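Side-chain contacts in putative tryptophan halogenase (Xanthomonas campestris pv. campestris, PDB 6Y1W), which is a flavin-dependent halogenase that probably uses FAD to halogenate an aromatic substrate, and was crystallised without the cofactor: residues A[255-260]-A[274-279]; A[263-268]-A[306-311]; A[327-332]-A[359-364]. All coordinates share one frame; numbering follows the deposited sequence. Where two conformers were deposited one is given.

Contact 1 (A[255-260]-A[274-279])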
# COMPACT_ATOMS: atom_id res chain seq x y z
N GLU A 255 -2.51 0.35 42.56
CA GLU A 255 -1.40 1.27 42.72
C GLU A 255 -0.13 0.74 42.04
O GLU A 255 0.06 -0.47 41.86
CB GLU A 255 -1.14 1.55 44.22
CG GLU A 255 -0.67 0.38 44.93
CD GLU A 255 -0.82 0.51 46.47
OE1 GLU A 255 -0.94 1.64 47.03
OE2 GLU A 255 -0.80 -0.56 47.10
N SER A 256 0.73 1.67 41.65
CA SER A 256 2.04 1.30 41.14
C SER A 256 2.88 0.66 42.25
O SER A 256 2.82 1.08 43.41
CB SER A 256 2.75 2.54 40.61
OG SER A 256 1.89 3.27 39.74
N VAL A 257 3.67 -0.34 41.88
CA VAL A 257 4.57 -1.00 42.82
C VAL A 257 6.02 -0.82 42.42
O VAL A 257 6.91 -1.45 43.01
CB VAL A 257 4.24 -2.49 42.98
CG1 VAL A 257 2.85 -2.65 43.55
CG2 VAL A 257 4.40 -3.24 41.67
N GLY A 258 6.28 0.03 41.44
CA GLY A 258 7.63 0.21 40.94
C GLY A 258 7.58 1.15 39.76
O GLY A 258 6.52 1.68 39.40
N ALA A 259 8.74 1.36 39.16
CA ALA A 259 8.84 2.24 38.02
C ALA A 259 8.00 1.69 36.87
O ALA A 259 7.85 0.48 36.71
CB ALA A 259 10.30 2.38 37.60
N PRO A 260 7.43 2.58 36.06
CA PRO A 260 6.57 2.11 34.96
C PRO A 260 7.40 1.42 33.87
O PRO A 260 8.36 1.98 33.35
CB PRO A 260 5.93 3.40 34.44
CG PRO A 260 6.96 4.49 34.81
CD PRO A 260 7.48 4.04 36.16
N MET A 274 -5.05 -11.45 30.32
CA MET A 274 -5.10 -10.29 31.20
C MET A 274 -4.21 -9.19 30.65
O MET A 274 -3.09 -9.46 30.22
CB MET A 274 -4.61 -10.66 32.61
CG MET A 274 -5.64 -11.48 33.42
SD MET A 274 -4.74 -12.26 34.80
CE MET A 274 -3.92 -13.69 34.08
N TRP A 275 -4.68 -7.94 30.71
CA TRP A 275 -3.80 -6.82 30.40
C TRP A 275 -3.26 -6.17 31.67
O TRP A 275 -3.90 -6.17 32.73
CB TRP A 275 -4.50 -5.73 29.58
CG TRP A 275 -5.52 -4.83 30.27
CD1 TRP A 275 -5.26 -3.70 31.04
CD2 TRP A 275 -6.94 -4.92 30.16
NE1 TRP A 275 -6.46 -3.11 31.43
CE2 TRP A 275 -7.50 -3.86 30.92
CE3 TRP A 275 -7.81 -5.82 29.51
CZ2 TRP A 275 -8.87 -3.65 31.01
CZ3 TRP A 275 -9.17 -5.62 29.63
CH2 TRP A 275 -9.69 -4.56 30.39
N ARG A 276 -2.08 -5.57 31.53
CA ARG A 276 -1.48 -4.72 32.57
C ARG A 276 -0.85 -3.54 31.87
O ARG A 276 -0.02 -3.74 30.97
CB ARG A 276 -0.45 -5.52 33.39
CG ARG A 276 -0.06 -4.77 34.66
CD ARG A 276 0.69 -5.66 35.67
NE ARG A 276 0.99 -4.89 36.89
CZ ARG A 276 2.06 -4.13 37.06
NH1 ARG A 276 2.97 -4.03 36.10
NH2 ARG A 276 2.26 -3.46 38.22
N ILE A 277 -1.28 -2.31 32.21
CA ILE A 277 -0.93 -1.11 31.46
C ILE A 277 -0.42 -0.05 32.44
O ILE A 277 -1.17 0.36 33.33
CB ILE A 277 -2.15 -0.59 30.70
CG1 ILE A 277 -2.47 -1.52 29.51
CG2 ILE A 277 -1.98 0.87 30.25
CD1 ILE A 277 -3.87 -1.21 28.93
N PRO A 278 0.84 0.41 32.33
CA PRO A 278 1.34 1.38 33.31
C PRO A 278 1.00 2.81 32.96
O PRO A 278 1.29 3.27 31.84
CB PRO A 278 2.86 1.16 33.25
CG PRO A 278 3.11 0.88 31.78
CD PRO A 278 1.91 -0.03 31.40
N LEU A 279 0.43 3.56 33.92
CA LEU A 279 0.28 5.01 33.83
C LEU A 279 1.28 5.65 34.79
O LEU A 279 2.04 4.95 35.48
CB LEU A 279 -1.17 5.42 34.14
CG LEU A 279 -2.17 4.83 33.13
CD1 LEU A 279 -3.58 5.26 33.54
CD2 LEU A 279 -1.87 5.25 31.69
O HOH W 1 0.18 -2.50 40.17
O HOH W 2 3.12 3.31 37.34
O HOH W 3 4.02 -1.18 39.08

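Contact 2 (A[263-268]-A[306-311])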
# COMPACT_ATOMS: atom_id res chain seq x y z
N PHE A 263 6.14 -1.45 28.28
CA PHE A 263 5.33 -2.34 27.47
C PHE A 263 3.98 -2.55 28.14
O PHE A 263 3.81 -2.37 29.34
CB PHE A 263 6.05 -3.69 27.25
CG PHE A 263 6.39 -4.40 28.53
CD1 PHE A 263 5.44 -5.19 29.15
CD2 PHE A 263 7.63 -4.23 29.15
CE1 PHE A 263 5.72 -5.82 30.34
CE2 PHE A 263 7.92 -4.84 30.36
CZ PHE A 263 6.98 -5.64 30.96
N THR A 264 3.00 -2.92 27.31
CA THR A 264 1.73 -3.45 27.77
C THR A 264 1.92 -4.94 27.96
O THR A 264 2.60 -5.57 27.15
CB THR A 264 0.65 -3.17 26.71
OG1 THR A 264 0.42 -1.76 26.63
CG2 THR A 264 -0.64 -3.94 27.03
N ARG A 265 1.35 -5.50 29.03
CA ARG A 265 1.45 -6.95 29.23
C ARG A 265 0.14 -7.61 28.83
O ARG A 265 -0.93 -7.13 29.20
CB ARG A 265 1.80 -7.27 30.69
CG ARG A 265 2.24 -8.73 30.89
CD ARG A 265 2.73 -8.91 32.32
NE ARG A 265 1.62 -9.04 33.25
CZ ARG A 265 1.73 -8.93 34.57
NH1 ARG A 265 2.93 -8.69 35.11
NH2 ARG A 265 0.65 -9.09 35.34
N ALA A 266 0.25 -8.70 28.06
CA ALA A 266 -0.90 -9.51 27.63
C ALA A 266 -0.63 -10.94 28.09
O ALA A 266 0.09 -11.68 27.41
CB ALA A 266 -1.07 -9.47 26.12
N ARG A 267 -1.22 -11.33 29.23
CA ARG A 267 -0.86 -12.60 29.87
C ARG A 267 -2.01 -13.58 29.68
O ARG A 267 -3.06 -13.43 30.32
CB ARG A 267 -0.57 -12.39 31.35
CG ARG A 267 -0.24 -13.75 32.06
CD ARG A 267 0.03 -13.49 33.55
NE ARG A 267 1.36 -12.89 33.68
CZ ARG A 267 1.88 -12.48 34.84
NH1 ARG A 267 1.15 -12.58 35.95
NH2 ARG A 267 3.11 -11.99 34.87
N ALA A 268 -1.78 -14.61 28.85
CA ALA A 268 -2.83 -15.59 28.61
C ALA A 268 -3.04 -16.49 29.83
O ALA A 268 -2.10 -16.76 30.58
CB ALA A 268 -2.48 -16.46 27.40
N ASN A 306 -3.42 -12.39 40.00
CA ASN A 306 -2.32 -11.82 39.25
C ASN A 306 -2.05 -10.35 39.56
O ASN A 306 -1.06 -9.82 39.06
CB ASN A 306 -2.60 -11.95 37.73
CG ASN A 306 -2.37 -13.38 37.23
OD1 ASN A 306 -1.30 -13.71 36.76
ND2 ASN A 306 -3.37 -14.24 37.41
N LEU A 307 -2.89 -9.70 40.36
CA LEU A 307 -2.70 -8.28 40.66
C LEU A 307 -1.47 -8.09 41.54
O LEU A 307 -1.10 -8.96 42.33
CB LEU A 307 -3.92 -7.68 41.37
CG LEU A 307 -5.22 -7.58 40.55
CD1 LEU A 307 -6.34 -6.94 41.35
CD2 LEU A 307 -4.99 -6.78 39.28
N GLN A 308 -0.79 -6.97 41.31
CA GLN A 308 0.23 -6.45 42.21
C GLN A 308 -0.23 -5.10 42.72
O GLN A 308 -0.76 -4.28 41.95
CB GLN A 308 1.57 -6.27 41.51
CG GLN A 308 2.18 -7.56 40.99
CD GLN A 308 3.28 -7.27 40.01
OE1 GLN A 308 3.10 -7.39 38.80
NE2 GLN A 308 4.44 -6.84 40.52
N GLY A 309 -0.07 -4.88 44.02
CA GLY A 309 -0.49 -3.65 44.65
C GLY A 309 -1.96 -3.66 45.03
O GLY A 309 -2.77 -4.46 44.54
N ARG A 310 -2.33 -2.72 45.89
CA ARG A 310 -3.72 -2.66 46.30
C ARG A 310 -4.59 -2.11 45.16
O ARG A 310 -4.17 -1.26 44.37
CB ARG A 310 -3.88 -1.75 47.52
CG ARG A 310 -3.25 -2.39 48.78
CD ARG A 310 -3.12 -1.38 49.93
NE ARG A 310 -2.24 -0.28 49.58
CZ ARG A 310 -1.95 0.75 50.39
NH1 ARG A 310 -2.49 0.81 51.61
NH2 ARG A 310 -1.12 1.69 49.98
N ALA A 311 -5.82 -2.59 45.11
CA ALA A 311 -6.79 -2.06 44.16
C ALA A 311 -7.18 -0.64 44.52
O ALA A 311 -7.46 -0.32 45.69
CB ALA A 311 -8.04 -2.94 44.15
O HOH W 4 0.37 -7.95 38.16
O HOH W 5 1.88 -11.17 38.41

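Contact 3 (A[327-332]-A[359-364])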
# COMPACT_ATOMS: atom_id res chain seq x y z
N ARG A 327 -21.96 -1.75 7.03
CA ARG A 327 -21.53 -0.52 6.39
C ARG A 327 -21.30 0.49 7.50
O ARG A 327 -22.11 0.58 8.42
CB ARG A 327 -22.62 -0.03 5.40
CG ARG A 327 -22.84 -1.02 4.27
CD ARG A 327 -24.03 -0.64 3.39
NE ARG A 327 -25.29 -0.55 4.11
CZ ARG A 327 -25.96 -1.59 4.60
NH1 ARG A 327 -25.49 -2.83 4.45
NH2 ARG A 327 -27.11 -1.39 5.24
N VAL A 328 -20.17 1.18 7.46
CA VAL A 328 -19.94 2.16 8.53
C VAL A 328 -20.49 3.53 8.15
O VAL A 328 -20.79 4.32 9.06
CB VAL A 328 -18.45 2.23 8.90
CG1 VAL A 328 -18.08 0.95 9.63
CG2 VAL A 328 -17.58 2.38 7.69
N TRP A 329 -20.68 3.79 6.86
CA TRP A 329 -21.31 5.03 6.40
C TRP A 329 -22.60 4.60 5.71
O TRP A 329 -22.56 3.87 4.72
CB TRP A 329 -20.40 5.77 5.42
CG TRP A 329 -20.88 7.17 5.04
CD1 TRP A 329 -22.14 7.67 5.12
CD2 TRP A 329 -20.05 8.22 4.55
NE1 TRP A 329 -22.16 8.98 4.69
CE2 TRP A 329 -20.90 9.34 4.32
CE3 TRP A 329 -18.70 8.31 4.26
CZ2 TRP A 329 -20.41 10.54 3.85
CZ3 TRP A 329 -18.20 9.53 3.75
CH2 TRP A 329 -19.08 10.62 3.55
N GLU A 330 -23.72 5.05 6.26
CA GLU A 330 -25.04 4.72 5.70
C GLU A 330 -25.80 6.03 5.59
O GLU A 330 -25.96 6.72 6.60
CB GLU A 330 -25.76 3.71 6.61
CG GLU A 330 -27.21 3.44 6.26
CD GLU A 330 -27.34 2.40 5.19
OE1 GLU A 330 -26.29 1.93 4.70
OE2 GLU A 330 -28.48 2.05 4.85
N LYS A 331 -26.25 6.36 4.37
CA LYS A 331 -26.96 7.62 4.15
C LYS A 331 -26.10 8.77 4.69
O LYS A 331 -24.97 8.93 4.25
CB LYS A 331 -28.35 7.60 4.78
CG LYS A 331 -29.23 6.41 4.29
CD LYS A 331 -30.72 6.60 4.59
CE LYS A 331 -31.57 5.49 3.94
NZ LYS A 331 -31.04 5.20 2.60
N ASN A 332 -26.62 9.58 5.61
CA ASN A 332 -25.86 10.72 6.13
C ASN A 332 -25.34 10.47 7.55
O ASN A 332 -25.20 11.41 8.34
CB ASN A 332 -26.67 12.02 6.08
CG ASN A 332 -27.89 12.00 7.01
OD1 ASN A 332 -28.44 10.96 7.34
ND2 ASN A 332 -28.30 13.17 7.46
N VAL A 359 -9.97 10.17 10.17
CA VAL A 359 -9.05 10.62 9.14
C VAL A 359 -9.59 10.27 7.76
O VAL A 359 -9.53 11.08 6.83
CB VAL A 359 -7.65 10.01 9.37
CG1 VAL A 359 -6.72 10.28 8.14
CG2 VAL A 359 -7.04 10.64 10.62
N ARG A 360 -10.15 9.07 7.62
CA ARG A 360 -10.70 8.71 6.31
C ARG A 360 -11.87 9.61 5.95
O ARG A 360 -12.00 10.02 4.79
CB ARG A 360 -11.16 7.25 6.30
CG ARG A 360 -11.47 6.76 4.88
CD ARG A 360 -12.11 5.38 4.91
NE ARG A 360 -11.27 4.46 5.69
CZ ARG A 360 -11.61 3.91 6.85
NH1 ARG A 360 -12.79 4.16 7.42
NH2 ARG A 360 -10.74 3.10 7.46
N LEU A 361 -12.71 9.96 6.95
CA LEU A 361 -13.83 10.87 6.69
C LEU A 361 -13.32 12.23 6.25
O LEU A 361 -13.86 12.85 5.32
CB LEU A 361 -14.68 11.05 7.95
CG LEU A 361 -15.88 12.01 7.83
CD1 LEU A 361 -16.81 11.70 6.64
CD2 LEU A 361 -16.71 11.97 9.16
N LEU A 362 -12.30 12.75 6.95
CA LEU A 362 -11.78 14.07 6.57
C LEU A 362 -11.16 14.03 5.17
O LEU A 362 -11.23 15.01 4.41
CB LEU A 362 -10.78 14.55 7.62
CG LEU A 362 -11.49 14.92 8.93
CD1 LEU A 362 -10.47 15.33 10.02
CD2 LEU A 362 -12.54 16.01 8.72
N GLN A 363 -10.54 12.91 4.80
CA GLN A 363 -9.98 12.80 3.46
C GLN A 363 -11.03 12.65 2.37
O GLN A 363 -10.71 12.84 1.19
CB GLN A 363 -8.99 11.62 3.40
CG GLN A 363 -7.73 11.95 4.16
CD GLN A 363 -6.77 10.82 4.19
OE1 GLN A 363 -7.16 9.67 4.23
NE2 GLN A 363 -5.48 11.14 4.23
N THR A 364 -12.28 12.35 2.73
CA THR A 364 -13.36 12.28 1.75
C THR A 364 -14.51 13.18 2.17
O THR A 364 -15.69 12.90 1.89
CB THR A 364 -13.84 10.84 1.55
OG1 THR A 364 -14.78 10.80 0.47
CG2 THR A 364 -14.49 10.34 2.81

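Contact 1 (A[255-260]-A[274-279])
Pro260 and Pro278 touch through their CB atoms, 4.0 Å apart, and theirs is the one apolar contact between the loop 255-260 and the end of strand 272-278. Both CB atoms point toward the opposite segment. Pro260 gives up more surface here than any other residue of the two segments.

A second touch involves a charged group. The branch CG2 of Val257 comes 4.1 Å from NH2 of Arg276, at an oblique slant to the guanidinium. The arginine chain leaves its strand with CG anti to the backbone N (chi1 -167°) and stays extended as far as NE. That shape carries the guanidinium out to the loop.

No hydrogen bond runs directly between the segments, and water carries the polar links. One water accepts from Arg276 NH2 and lies 2.6 Å from Glu255 O, to which it probably donates. Another lies at the guanidinium edge, in its plane, and accepts from both Arg276 NH2 and Val257 N. NH2 therefore reaches the loop backbone by two waters. A third water donates to Leu279 O and, in the conformer described, also bonds to Ser256 OG.

The side chain of Pro278 is about 7 Å from that of Lys89, the predicted active-site residue. The loop follows strand 248-254 and leads to strand 263-268. Strand 272-278 lies in the same sheet between strands 263-268 and 283-289. Arg276 is flanked by Arg265 on one of these strands and by Val283 and Asn285 on the other. Strand 162-166 adds His164, which packs on Pro278 and Leu279.

Contact 2 (A[263-268]-A[306-311])
Arg267 and Asn306 make the one direct hydrogen bond of this contact. NH1 of Arg267 donates to OD1 of Asn306 over 2.8 Å, with an N-H...O angle of 151°. The donor lies in the carbonyl plane of the amide, on a lone pair. OD1 in turn sits close to the guanidinium plane, though the two flat groups are turned 60° against each other. The Arg267 chain runs straight from the backbone and then bends at chi3 (-76°). CD of Arg267 lies 3.5 Å from Asn306 OD1. Arg267 NE forms a salt bridge with Glu95, and Asn306 ND2 bonds to Val302 O.

Two waters add indirect links. One accepts from Arg265 NH2 and lies near both Gln308 OE1, at 2.9 Å, and Asn306 O. The second accepts from Arg267 NH1 and reaches Asn306 O over a longer 3.3 Å. Arg265 and Gln308 do not bond directly, as NH1 of Arg265 is 3.9 Å from OE1 of Gln308. Their planes are nearly coplanar, with OE1 at the guanidinium edge.

The two guanidinium groups also lie close. NH2 of Arg267 lies 3.3 Å above the guanidinium plane of Arg265, over its centre. The nearby Glu95, which Arg265 also touches, would probably offset some of the like charge.

Ala268, at the end of the strand, lines a pocket for a bound butanediol. Strand 263-268 runs between strands 91-99 and 272-278 of the mixed sheet. The loop that leaves helix 296-306 comes up to the side chains on one face of it. On strand 272-278, Met274 touches Asn306 and Arg276 touches Gln308, while Leu307 packs on strand 248-254.

Contact 3 (A[327-332]-A[359-364])
Trp329 buries the most surface in this contact, and its six-membered ring does all the touching. The corner atom CZ3 meets both partners on the helix side. CD1 of Leu361 is 3.9 Å from Trp329 CZ3 and only slightly farther from CH2. In the conformer described, CG2 of Thr364 is also 3.9 Å from CZ3 of Trp329. The indole is carried toward the helix by a first torsion that sets CG anti to the backbone N (chi1 -171°).

Leu361 reaches the ring with one methyl. Its side chain crosses that of the tryptophan at about a right angle, and CD1 comes in obliquely to the ring. Leu361 also packs on Leu219 of strand 217-220.

Thr364 follows the last turn of the helix. In that same conformer its methyl CG2 lies at the edge of the indole, in the ring plane, so the threonine offers carbon to the tryptophan. A backbone bond runs from Thr364 N to Leu361 O (3.1 Å) at the end of the helix.

The other end of the indole is polar. NE1 of Trp329 makes a weak hydrogen bond to Lys331 O, with an N-H...O angle of 126°. Tyr377 of helix 371-397 meets the indole edge-to-face, and Ile374 of the same helix packs on it.

Strand 329-330 is the outermost strand at one side of the larger mixed sheet. That sheet includes the parallel strands expected of a Rossmann-type, FAD-binding fold. Helix 350-363 packs over this side of the sheet and reaches strand 217-220 through Leu361, an example of the helix-on-sheet packing of such alpha/beta folds.

In the fold
Contacts 1 and 2 are neighbours, and contact 3 stands apart, its centre about 37 Å from each of theirs. Contacts 1 and 2 share one sheet, in which strands 272-278 and 263-268 are adjacent. Their segments alternate along the chain, and a salt bridge from Glu255 to Arg310 joins the two loops. Contact 2 is a surface contact and contact 1 is partly buried. Both use arginines and water, but contact 2 adds a direct arginine-to-amide bond, and contact 1 a proline pair. Contact 3 is buried and meets through apolar carbons, and its strand belongs to the other sheet. Its helix end also meets the second subunit, which touches neither contact 1 nor contact 2.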